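Local coordinates for protein nicotinate phosphoribosyltransferase (Vibrio cholerae, PDB 4HL7) that probably catalyses the ATP-driven synthesis of nicotinate ribonucleotide from nicotinate and phosphoribosyl diphosphate, a step on the way to NAD(+), at residues D20-N25 and L130-V135; Q146-V151 and A358-A363; I176-L181 and V343-G348. All blocks are in the same frame, centred on the assembly; numbering follows the deposited sequence.

Contact 1 of 3, residues D20-N25 and L130-V135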
loop_
_atom_site.group_PDB
_atom_site.type_symbol
_atom_site.label_atom_id
_atom_site.label_comp_id
_atom_site.label_asym_id
_atom_site.label_seq_id
_atom_site.Cartn_x
_atom_site.Cartn_y
_atom_site.Cartn_z
ATOM N N ASP A 20 3.762 4.108 -5.385
ATOM C CA ASP A 20 2.699 4.772 -4.563
ATOM C C ASP A 20 3.235 6.073 -4.019
ATOM O O ASP A 20 4.308 6.104 -3.425
ATOM C CB ASP A 20 2.276 3.858 -3.417
ATOM C CG ASP A 20 1.399 2.663 -3.894
ATOM O OD1 ASP A 20 0.831 2.705 -5.027
ATOM O OD2 ASP A 20 1.264 1.714 -3.088
ATOM N N ALA A 21 2.438 7.140 -4.144
ATOM C CA ALA A 21 2.853 8.470 -3.797
ATOM C C ALA A 21 3.240 8.547 -2.350
ATOM O O ALA A 21 4.157 9.323 -1.992
ATOM C CB ALA A 21 1.692 9.419 -4.072
ATOM N N TYR A 22 2.564 7.769 -1.496
ATOM C CA TYR A 22 2.864 7.873 -0.048
ATOM C C TYR A 22 4.315 7.425 0.287
ATOM O O TYR A 22 4.784 7.724 1.355
ATOM C CB TYR A 22 1.875 7.041 0.803
ATOM C CG TYR A 22 2.259 5.532 0.903
ATOM C CD1 TYR A 22 1.662 4.584 0.087
ATOM C CD2 TYR A 22 3.248 5.082 1.812
ATOM C CE1 TYR A 22 1.995 3.230 0.162
ATOM C CE2 TYR A 22 3.608 3.731 1.879
ATOM C CZ TYR A 22 2.982 2.803 1.045
ATOM O OH TYR A 22 3.328 1.461 1.109
ATOM N N LYS A 23 4.990 6.696 -0.628
ATOM C CA LYS A 23 6.359 6.280 -0.393
ATOM C C LYS A 23 7.291 7.459 -0.484
ATOM O O LYS A 23 8.176 7.635 0.388
ATOM C CB LYS A 23 6.775 5.142 -1.379
ATOM C CG LYS A 23 5.938 3.900 -1.140
ATOM C CD LYS A 23 6.711 2.705 -0.592
ATOM C CE LYS A 23 6.983 2.817 0.879
ATOM N NZ LYS A 23 7.675 1.578 1.370
ATOM N N ILE A 24 7.094 8.293 -1.491
ATOM C CA ILE A 24 7.862 9.540 -1.598
ATOM C C ILE A 24 7.493 10.490 -0.469
ATOM O O ILE A 24 8.359 11.182 0.129
ATOM C CB ILE A 24 7.666 10.215 -2.998
ATOM C CG1 ILE A 24 8.533 9.451 -4.034
ATOM C CG2 ILE A 24 8.121 11.702 -2.982
ATOM C CD1 ILE A 24 8.451 10.025 -5.466
ATOM N N ASN A 25 6.196 10.567 -0.175
ATOM C CA ASN A 25 5.799 11.452 0.876
ATOM C C ASN A 25 6.418 11.054 2.228
ATOM O O ASN A 25 6.997 11.911 2.927
ATOM C CB ASN A 25 4.273 11.530 0.934
ATOM C CG ASN A 25 3.680 12.041 -0.349
ATOM O OD1 ASN A 25 4.394 12.578 -1.248
ATOM N ND2 ASN A 25 2.342 11.845 -0.492
ATOM N N LEU A 130 11.662 3.649 -0.950
ATOM C CA LEU A 130 11.061 3.589 -2.271
ATOM C C LEU A 130 11.044 2.208 -2.945
ATOM O O LEU A 130 10.332 2.044 -3.938
ATOM C CB LEU A 130 11.677 4.624 -3.223
ATOM C CG LEU A 130 11.621 6.092 -2.779
ATOM C CD1 LEU A 130 12.157 6.969 -3.903
ATOM C CD2 LEU A 130 10.213 6.500 -2.340
ATOM N N TYR A 131 11.832 1.254 -2.450
ATOM C CA TYR A 131 11.919 -0.064 -3.118
ATOM C C TYR A 131 10.584 -0.768 -3.173
ATOM O O TYR A 131 10.268 -1.376 -4.157
ATOM C CB TYR A 131 12.897 -1.057 -2.423
ATOM C CG TYR A 131 14.364 -0.912 -2.840
ATOM C CD1 TYR A 131 15.321 -0.466 -1.945
ATOM C CD2 TYR A 131 14.751 -1.224 -4.121
ATOM C CE1 TYR A 131 16.652 -0.333 -2.315
ATOM C CE2 TYR A 131 16.079 -1.103 -4.517
ATOM C CZ TYR A 131 17.019 -0.676 -3.622
ATOM O OH TYR A 131 18.350 -0.588 -4.012
ATOM N N GLU A 132 9.854 -0.743 -2.051
ATOM C CA GLU A 132 8.711 -1.647 -1.860
ATOM C C GLU A 132 7.838 -1.852 -3.082
ATOM O O GLU A 132 7.661 -3.020 -3.515
ATOM C CB GLU A 132 7.828 -1.145 -0.666
ATOM C CG GLU A 132 6.533 -1.917 -0.501
ATOM C CD GLU A 132 5.741 -1.461 0.714
ATOM O OE1 GLU A 132 6.323 -0.775 1.563
ATOM O OE2 GLU A 132 4.561 -1.877 0.825
ATOM N N THR A 133 7.232 -0.788 -3.619
ATOM C CA THR A 133 6.258 -0.997 -4.718
ATOM C C THR A 133 6.975 -1.275 -6.016
ATOM O O THR A 133 6.372 -1.824 -6.915
ATOM C CB THR A 133 5.167 0.109 -4.906
ATOM O OG1 THR A 133 5.701 1.292 -5.484
ATOM C CG2 THR A 133 4.432 0.376 -3.559
ATOM N N LEU A 134 8.220 -0.777 -6.159
ATOM C CA LEU A 134 8.985 -1.052 -7.381
ATOM C C LEU A 134 9.305 -2.544 -7.439
ATOM O O LEU A 134 9.185 -3.180 -8.495
ATOM C CB LEU A 134 10.301 -0.249 -7.426
ATOM C CG LEU A 134 10.118 1.263 -7.328
ATOM C CD1 LEU A 134 11.475 1.978 -7.166
ATOM C CD2 LEU A 134 9.303 1.788 -8.506
ATOM N N VAL A 135 9.755 -3.087 -6.309
ATOM C CA VAL A 135 10.094 -4.505 -6.261
ATOM C C VAL A 135 8.821 -5.328 -6.447
ATOM O O VAL A 135 8.815 -6.275 -7.198
ATOM C CB VAL A 135 10.857 -4.897 -4.945
ATOM C CG1 VAL A 135 11.056 -6.430 -4.865
ATOM C CG2 VAL A 135 12.222 -4.181 -4.869
HETATM O O HOH W 1 4.785 0.665 3.235
#
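Lys23 and Glu132 form the salt bridge that joins these two helix starts, with Lys23 NZ 2.7 Å from Glu132 OE1. The ammonium group comes in from above the carboxylate, 36° out of its plane. The lysine chain is bent at chi2 and chi3 and meets the extended glutamate at about a right angle, which also brings NZ to 3.4 Å from Glu132 CB. The same ammonium is bonded to Glu233 and to the carbonyl of Ile129, so three acceptors grip it. Glu132 OE1 also accepts a hydrogen bond from a water 2.7 Å away; that water in turn accepts from Tyr22 OH and lies at the edge of the tyrosine ring, in its plane. Arg187 draws the polar ends together from outside: it pairs with Asp20 OD2 and Glu132 OE2, and bonds to Tyr22 OH. Its charge probably offsets that of the two carboxylates, for Asp20 OD2 and Glu132 OE2 stand 6.3 Å apart.

The network lies where helices 21-33 and 131-147 meet in the N-terminal domain of this NAPRTase. Their first turns run nearly antiparallel, at 154°, with axes 10.1 Å apart. At one end Asp20 N makes a weak hydrogen bond of 3.4 Å to Thr133 OG1, while Thr133 CG2 lies against the Asp20 carboxylate. Toward the other end the packing becomes apolar: Leu130 CD2 reaches across to Ile24 CG1 at 3.8 Å and rests on the Lys23 carbonyl, and Tyr216 of helix 216-222 packs against Ile24.

Contact 2 of 3, residues Q146-V151 and A358-A363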
loop_
_atom_site.group_PDB
_atom_site.type_symbol
_atom_site.label_atom_id
_atom_site.label_comp_id
_atom_site.label_asym_id
_atom_site.label_seq_id
_atom_site.Cartn_x
_atom_site.Cartn_y
_atom_site.Cartn_z
ATOM N N GLN A 146 6.706 -14.111 -17.878
ATOM C CA GLN A 146 7.293 -15.444 -17.974
ATOM C C GLN A 146 6.242 -16.539 -18.062
ATOM O O GLN A 146 6.420 -17.535 -18.808
ATOM C CB GLN A 146 8.255 -15.709 -16.852
ATOM C CG GLN A 146 9.653 -15.357 -17.296
ATOM C CD GLN A 146 10.712 -15.548 -16.246
ATOM O OE1 GLN A 146 11.619 -14.741 -16.165
ATOM N NE2 GLN A 146 10.645 -16.651 -15.475
ATOM N N ARG A 147 5.131 -16.325 -17.362
ATOM C CA ARG A 147 4.130 -17.386 -17.161
ATOM C C ARG A 147 2.756 -17.120 -17.761
ATOM O O ARG A 147 1.972 -18.058 -17.930
ATOM C CB ARG A 147 4.058 -17.745 -15.694
ATOM C CG ARG A 147 5.373 -18.333 -15.220
ATOM C CD ARG A 147 5.453 -18.433 -13.723
ATOM N NE ARG A 147 6.716 -19.070 -13.304
ATOM C CZ ARG A 147 6.950 -19.483 -12.064
ATOM N NH1 ARG A 147 8.108 -20.045 -11.745
ATOM N NH2 ARG A 147 6.027 -19.331 -11.136
ATOM N N TRP A 148 2.456 -15.869 -18.136
ATOM C CA TRP A 148 1.125 -15.515 -18.614
ATOM C C TRP A 148 1.193 -14.679 -19.827
ATOM O O TRP A 148 0.376 -13.803 -20.044
ATOM C CB TRP A 148 0.319 -14.826 -17.494
ATOM C CG TRP A 148 0.070 -15.815 -16.392
ATOM C CD1 TRP A 148 0.857 -16.085 -15.259
ATOM C CD2 TRP A 148 -1.010 -16.809 -16.357
ATOM N NE1 TRP A 148 0.324 -17.120 -14.543
ATOM C CE2 TRP A 148 -0.792 -17.612 -15.163
ATOM C CE3 TRP A 148 -2.136 -17.063 -17.166
ATOM C CZ2 TRP A 148 -1.679 -18.602 -14.776
ATOM C CZ3 TRP A 148 -3.005 -18.109 -16.795
ATOM C CH2 TRP A 148 -2.764 -18.869 -15.634
ATOM N N ALA A 149 2.217 -14.929 -20.631
ATOM C CA ALA A 149 2.522 -14.109 -21.788
ATOM C C ALA A 149 1.461 -14.270 -22.887
ATOM O O ALA A 149 1.235 -13.360 -23.687
ATOM C CB ALA A 149 3.932 -14.443 -22.297
ATOM N N GLU A 150 0.733 -15.381 -22.876
ATOM C CA GLU A 150 -0.255 -15.628 -23.951
ATOM C C GLU A 150 -1.685 -15.072 -23.667
ATOM O O GLU A 150 -2.625 -15.220 -24.490
ATOM C CB GLU A 150 -0.230 -17.121 -24.378
ATOM C CG GLU A 150 -0.694 -18.139 -23.314
ATOM C CD GLU A 150 -0.087 -17.970 -21.893
ATOM O OE1 GLU A 150 1.136 -17.673 -21.734
ATOM O OE2 GLU A 150 -0.842 -18.160 -20.914
ATOM N N VAL A 151 -1.862 -14.416 -22.529
ATOM C CA VAL A 151 -3.155 -13.796 -22.234
ATOM C C VAL A 151 -3.574 -12.925 -23.425
ATOM O O VAL A 151 -2.791 -12.135 -23.883
ATOM C CB VAL A 151 -3.093 -12.945 -20.948
ATOM C CG1 VAL A 151 -4.363 -12.126 -20.771
ATOM C CG2 VAL A 151 -2.833 -13.850 -19.756
ATOM N N ALA A 358 -10.592 -12.260 -14.676
ATOM C CA ALA A 358 -11.857 -12.965 -14.506
ATOM C C ALA A 358 -11.643 -14.496 -14.628
ATOM O O ALA A 358 -12.385 -15.172 -15.298
ATOM C CB ALA A 358 -12.899 -12.456 -15.521
ATOM N N ASN A 359 -10.616 -15.018 -13.975
ATOM C CA ASN A 359 -10.427 -16.460 -13.886
ATOM C C ASN A 359 -10.073 -17.093 -15.217
ATOM O O ASN A 359 -10.252 -18.284 -15.400
ATOM C CB ASN A 359 -11.687 -17.165 -13.319
ATOM C CG ASN A 359 -12.002 -16.735 -11.902
ATOM O OD1 ASN A 359 -11.106 -16.368 -11.138
ATOM N ND2 ASN A 359 -13.287 -16.780 -11.538
ATOM N N TRP A 360 -9.624 -16.279 -16.167
ATOM C CA TRP A 360 -9.162 -16.768 -17.447
ATOM C C TRP A 360 -8.296 -18.017 -17.318
ATOM O O TRP A 360 -7.384 -18.038 -16.539
ATOM C CB TRP A 360 -8.376 -15.676 -18.168
ATOM C CG TRP A 360 -8.009 -16.118 -19.572
ATOM C CD1 TRP A 360 -8.841 -16.189 -20.677
ATOM C CD2 TRP A 360 -6.692 -16.558 -20.048
ATOM N NE1 TRP A 360 -8.143 -16.650 -21.792
ATOM C CE2 TRP A 360 -6.836 -16.840 -21.475
ATOM C CE3 TRP A 360 -5.456 -16.706 -19.459
ATOM C CZ2 TRP A 360 -5.786 -17.296 -22.240
ATOM C CZ3 TRP A 360 -4.391 -17.133 -20.239
ATOM C CH2 TRP A 360 -4.553 -17.425 -21.598
ATOM N N ARG A 361 -8.573 -19.061 -18.093
ATOM C CA ARG A 361 -7.765 -20.287 -18.000
ATOM C C ARG A 361 -6.741 -20.276 -19.123
ATOM O O ARG A 361 -7.097 -19.991 -20.296
ATOM C CB ARG A 361 -8.639 -21.561 -18.164
ATOM C CG ARG A 361 -9.562 -21.876 -16.995
ATOM C CD ARG A 361 -10.416 -23.156 -17.202
ATOM N NE ARG A 361 -11.254 -23.342 -16.006
ATOM C CZ ARG A 361 -10.821 -23.862 -14.834
ATOM N NH1 ARG A 361 -9.582 -24.341 -14.709
ATOM N NH2 ARG A 361 -11.637 -23.926 -13.786
ATOM N N ASN A 362 -5.507 -20.689 -18.818
ATOM C CA ASN A 362 -4.522 -20.866 -19.870
ATOM C C ASN A 362 -4.797 -22.140 -20.673
ATOM O O ASN A 362 -5.786 -22.852 -20.395
ATOM C CB ASN A 362 -3.093 -20.833 -19.299
ATOM C CG ASN A 362 -2.752 -22.069 -18.469
ATOM O OD1 ASN A 362 -3.469 -23.094 -18.494
ATOM N ND2 ASN A 362 -1.638 -21.992 -17.750
ATOM N N ALA A 363 -3.948 -22.435 -21.659
ATOM C CA ALA A 363 -4.199 -23.538 -22.581
ATOM C C ALA A 363 -4.216 -24.873 -21.828
ATOM O O ALA A 363 -4.827 -25.839 -22.284
ATOM C CB ALA A 363 -3.153 -23.577 -23.692
HETATM O O HOH W 2 -0.298 -19.609 -18.606
#
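Trp360 meets Trp148 edge on, and round this pair the turn that follows helix 131-147 packs against the loop between helix 351-354 and strand 372-380. Residues Trp148 to Val151 make a type I beta turn, beginning where the chain first leaves helical geometry. The turn presents three side chains to the incoming loop. Trp360 CZ3 lies 3.8 Å from Trp148 CE3, near the planes of both rings, so the indoles touch through the rims of their six-membered rings and do not stack. Glu150 OE2 comes to the same rim near its plane, 3.8 Å from Trp360 CZ3 and as near to CH2. Val151 takes a face instead: its CA makes a CH-pi contact 4.3 Å from the centroid of the six-membered ring, 24° off the normal, and its CG2 approaches CZ3 to 3.7 Å. Asn362 completes the shell by placing CB 3.7 Å from Trp148 CZ3, its amide turned 22° from the indole plane.

No direct hydrogen bond crosses between the two segments; water does that work. The first torsion of Trp360 accounts for its reach: CG is anti to the backbone N (chi1 -174°), which extends the indole across to the turn. Farther out, Tyr368 meets Trp148 edge-to-face and is backbone-bonded to Trp360, while Leu155 of helix 155-174 also packs against Trp360. The carbonyl end of the Asn362 amide is bonded to the backbone N of Val366, leaving ND2 to face the turn. There one water, seated over a face of the Trp148 ring toward its rim, accepts from Asn362 ND2 at 2.9 Å and donates to both Arg147 O and Glu150 OE2.

Contact 3 of 3, residues I176-L181 and V343-G348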
loop_
_atom_site.group_PDB
_atom_site.type_symbol
_atom_site.label_atom_id
_atom_site.label_comp_id
_atom_site.label_asym_id
_atom_site.label_seq_id
_atom_site.Cartn_x
_atom_site.Cartn_y
_atom_site.Cartn_z
ATOM N N ILE A 176 -27.442 5.580 -6.001
ATOM C CA ILE A 176 -26.235 5.813 -5.193
ATOM C C ILE A 176 -25.501 7.081 -5.690
ATOM O O ILE A 176 -25.168 7.203 -6.853
ATOM C CB ILE A 176 -25.318 4.556 -5.173
ATOM C CG1 ILE A 176 -26.015 3.408 -4.444
ATOM C CG2 ILE A 176 -23.916 4.860 -4.552
ATOM C CD1 ILE A 176 -25.399 2.041 -4.735
ATOM N N ASN A 177 -25.246 8.027 -4.793
ATOM C CA ASN A 177 -24.633 9.258 -5.244
ATOM C C ASN A 177 -23.268 9.511 -4.584
ATOM O O ASN A 177 -22.671 10.585 -4.780
ATOM C CB ASN A 177 -25.588 10.439 -5.031
ATOM C CG ASN A 177 -25.927 10.647 -3.581
ATOM O OD1 ASN A 177 -25.134 10.332 -2.690
ATOM N ND2 ASN A 177 -27.121 11.179 -3.327
ATOM N N ASN A 178 -22.752 8.499 -3.873
ATOM C CA ASN A 178 -21.505 8.651 -3.086
ATOM C C ASN A 178 -20.407 7.633 -3.459
ATOM O O ASN A 178 -19.453 7.421 -2.685
ATOM C CB ASN A 178 -21.740 8.677 -1.540
ATOM C CG ASN A 178 -22.359 7.367 -0.980
ATOM O OD1 ASN A 178 -23.085 6.660 -1.697
ATOM N ND2 ASN A 178 -22.189 7.135 0.293
ATOM N N PHE A 179 -20.525 7.022 -4.650
ATOM C CA PHE A 179 -19.443 6.120 -5.075
ATOM C C PHE A 179 -18.208 6.976 -5.463
ATOM O O PHE A 179 -18.322 7.959 -6.221
ATOM C CB PHE A 179 -19.872 5.241 -6.264
ATOM C CG PHE A 179 -18.761 4.349 -6.787
ATOM C CD1 PHE A 179 -18.349 3.193 -6.059
ATOM C CD2 PHE A 179 -18.082 4.683 -7.941
ATOM C CE1 PHE A 179 -17.297 2.404 -6.520
ATOM C CE2 PHE A 179 -17.054 3.861 -8.449
ATOM C CZ PHE A 179 -16.648 2.734 -7.706
ATOM N N SER A 180 -17.046 6.618 -4.922
ATOM C CA SER A 180 -15.784 7.334 -5.195
ATOM C C SER A 180 -14.651 6.284 -5.220
ATOM O O SER A 180 -14.594 5.427 -4.334
ATOM C CB SER A 180 -15.486 8.241 -4.017
ATOM O OG SER A 180 -14.258 8.882 -4.263
ATOM N N LEU A 181 -13.769 6.367 -6.215
ATOM C CA LEU A 181 -12.777 5.312 -6.452
ATOM C C LEU A 181 -11.377 5.940 -6.377
ATOM O O LEU A 181 -11.119 6.989 -6.999
ATOM C CB LEU A 181 -13.019 4.690 -7.861
ATOM C CG LEU A 181 -12.130 3.525 -8.286
ATOM C CD1 LEU A 181 -12.197 2.404 -7.247
ATOM C CD2 LEU A 181 -12.566 2.953 -9.629
ATOM N N VAL A 343 -20.750 10.216 6.433
ATOM C CA VAL A 343 -19.290 10.383 6.444
ATOM C C VAL A 343 -18.877 10.418 5.002
ATOM O O VAL A 343 -19.627 9.939 4.151
ATOM C CB VAL A 343 -18.588 9.217 7.209
ATOM C CG1 VAL A 343 -18.847 7.823 6.543
ATOM C CG2 VAL A 343 -17.083 9.509 7.377
ATOM N N LYS A 344 -17.742 11.052 4.670
ATOM C CA LYS A 344 -17.301 11.023 3.272
ATOM C C LYS A 344 -16.549 9.720 3.073
ATOM O O LYS A 344 -15.926 9.249 3.995
ATOM C CB LYS A 344 -16.350 12.179 2.981
ATOM C CG LYS A 344 -17.003 13.548 2.969
ATOM C CD LYS A 344 -15.982 14.669 2.652
ATOM C CE LYS A 344 -14.830 14.657 3.676
ATOM N NZ LYS A 344 -13.890 15.841 3.538
ATOM N N ILE A 345 -16.641 9.137 1.862
ATOM C CA ILE A 345 -15.972 7.894 1.629
ATOM C C ILE A 345 -15.288 7.822 0.257
ATOM O O ILE A 345 -15.664 8.508 -0.717
ATOM C CB ILE A 345 -16.951 6.692 1.745
ATOM C CG1 ILE A 345 -17.933 6.691 0.547
ATOM C CG2 ILE A 345 -17.638 6.708 3.078
ATOM C CD1 ILE A 345 -19.012 5.586 0.656
ATOM N N SER A 346 -14.292 6.944 0.186
ATOM C CA SER A 346 -13.736 6.553 -1.085
ATOM C C SER A 346 -13.205 5.118 -0.948
ATOM O O SER A 346 -12.900 4.651 0.171
ATOM C CB SER A 346 -12.594 7.495 -1.510
ATOM O OG SER A 346 -12.279 7.259 -2.895
ATOM N N PHE A 347 -13.114 4.413 -2.090
ATOM C CA PHE A 347 -12.650 3.002 -2.088
ATOM C C PHE A 347 -11.292 2.876 -2.743
ATOM O O PHE A 347 -11.167 3.192 -3.892
ATOM C CB PHE A 347 -13.697 2.171 -2.848
ATOM C CG PHE A 347 -15.051 2.273 -2.167
ATOM C CD1 PHE A 347 -16.017 3.199 -2.617
ATOM C CD2 PHE A 347 -15.288 1.567 -0.992
ATOM C CE1 PHE A 347 -17.231 3.357 -1.896
ATOM C CE2 PHE A 347 -16.507 1.735 -0.294
ATOM C CZ PHE A 347 -17.445 2.637 -0.754
ATOM N N GLY A 348 -10.285 2.473 -1.965
ATOM C CA GLY A 348 -8.949 2.298 -2.489
ATOM C C GLY A 348 -8.835 0.881 -2.995
ATOM O O GLY A 348 -8.713 -0.051 -2.193
HETATM O O HOH W 3 -17.825 9.257 -1.960
HETATM O O HOH W 4 -20.727 9.198 1.704
#
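Both Ser180 and Ser346 hold OG anti to the backbone N, with chi1 of 178° and -167°, and these settings turn the two hydroxyls toward each other, from the loop leading into strand 181-183 to strand 344-349. The oxygens Ser180 OG and Ser346 OG share a hydrogen bond of 2.9 Å in which either may donate. Ser346 OG is also bonded to Thr182 OG1, which makes a short chain of hydroxyls along the strand pair.

Beside it lies the backbone link, from Phe347 N to Ser180 O at 2.9 Å. The N-H is tilted 31° from the carbonyl plane, and the Phe347 ring places CD1 at 3.2 Å from Ser180 O, the oxygen lying at the ring's edge. Leu181 and Phe347 form the parallel bridge, and Leu181 CD1 lies against Phe347 O. On the same flank, Phe179 meets Phe347 obliquely, CD1 to CD1 at 4.2 Å.

Before the bridge the chains diverge and water fills in. One molecule donates to both Asn178 O and Ile345 O, at 2.6 Å each; a second accepts from Asn178 ND2 and donates to Val343 O. The amide nitrogen of Asn178 also bonds to Cys336 O and touches Ile345 CD1 at 3.6 Å.

Strand 181-183, first in chain order of the six-stranded parallel sheet, lies beside 344-349, the last, consistent with the family's TIM-barrel clan. Strand 210-213 flanks 181-183, with strand 320-323 on the far side of 344-349. Helix 329-339 packs on Phe347, while Leu167 and Ile171 of helix 155-174 pack on Phe179.

Overall arrangement
From the N terminus, helix 21-33 is met by helix 131-147 in contact 1, closing a loop of 104 residues that carries three strands of the antiparallel sheet. The far end of that second helix opens contact 2, whose partner comes 206 residues later, in the loop before strand 372-380. Contact 3 falls wholly within this longer span, pairing the start of strand 181-183 with strand 344-349 of the parallel sheet. Contact 1 precedes both, and none cross. The centres of contacts 1 and 2 lie about 28 Å apart, linked by helix 131-147; contact 3 is separate, inside the parallel sheet. Contact 2 joins the end of helix 131-147 to the loop from the parallel sheet to the antiparallel one.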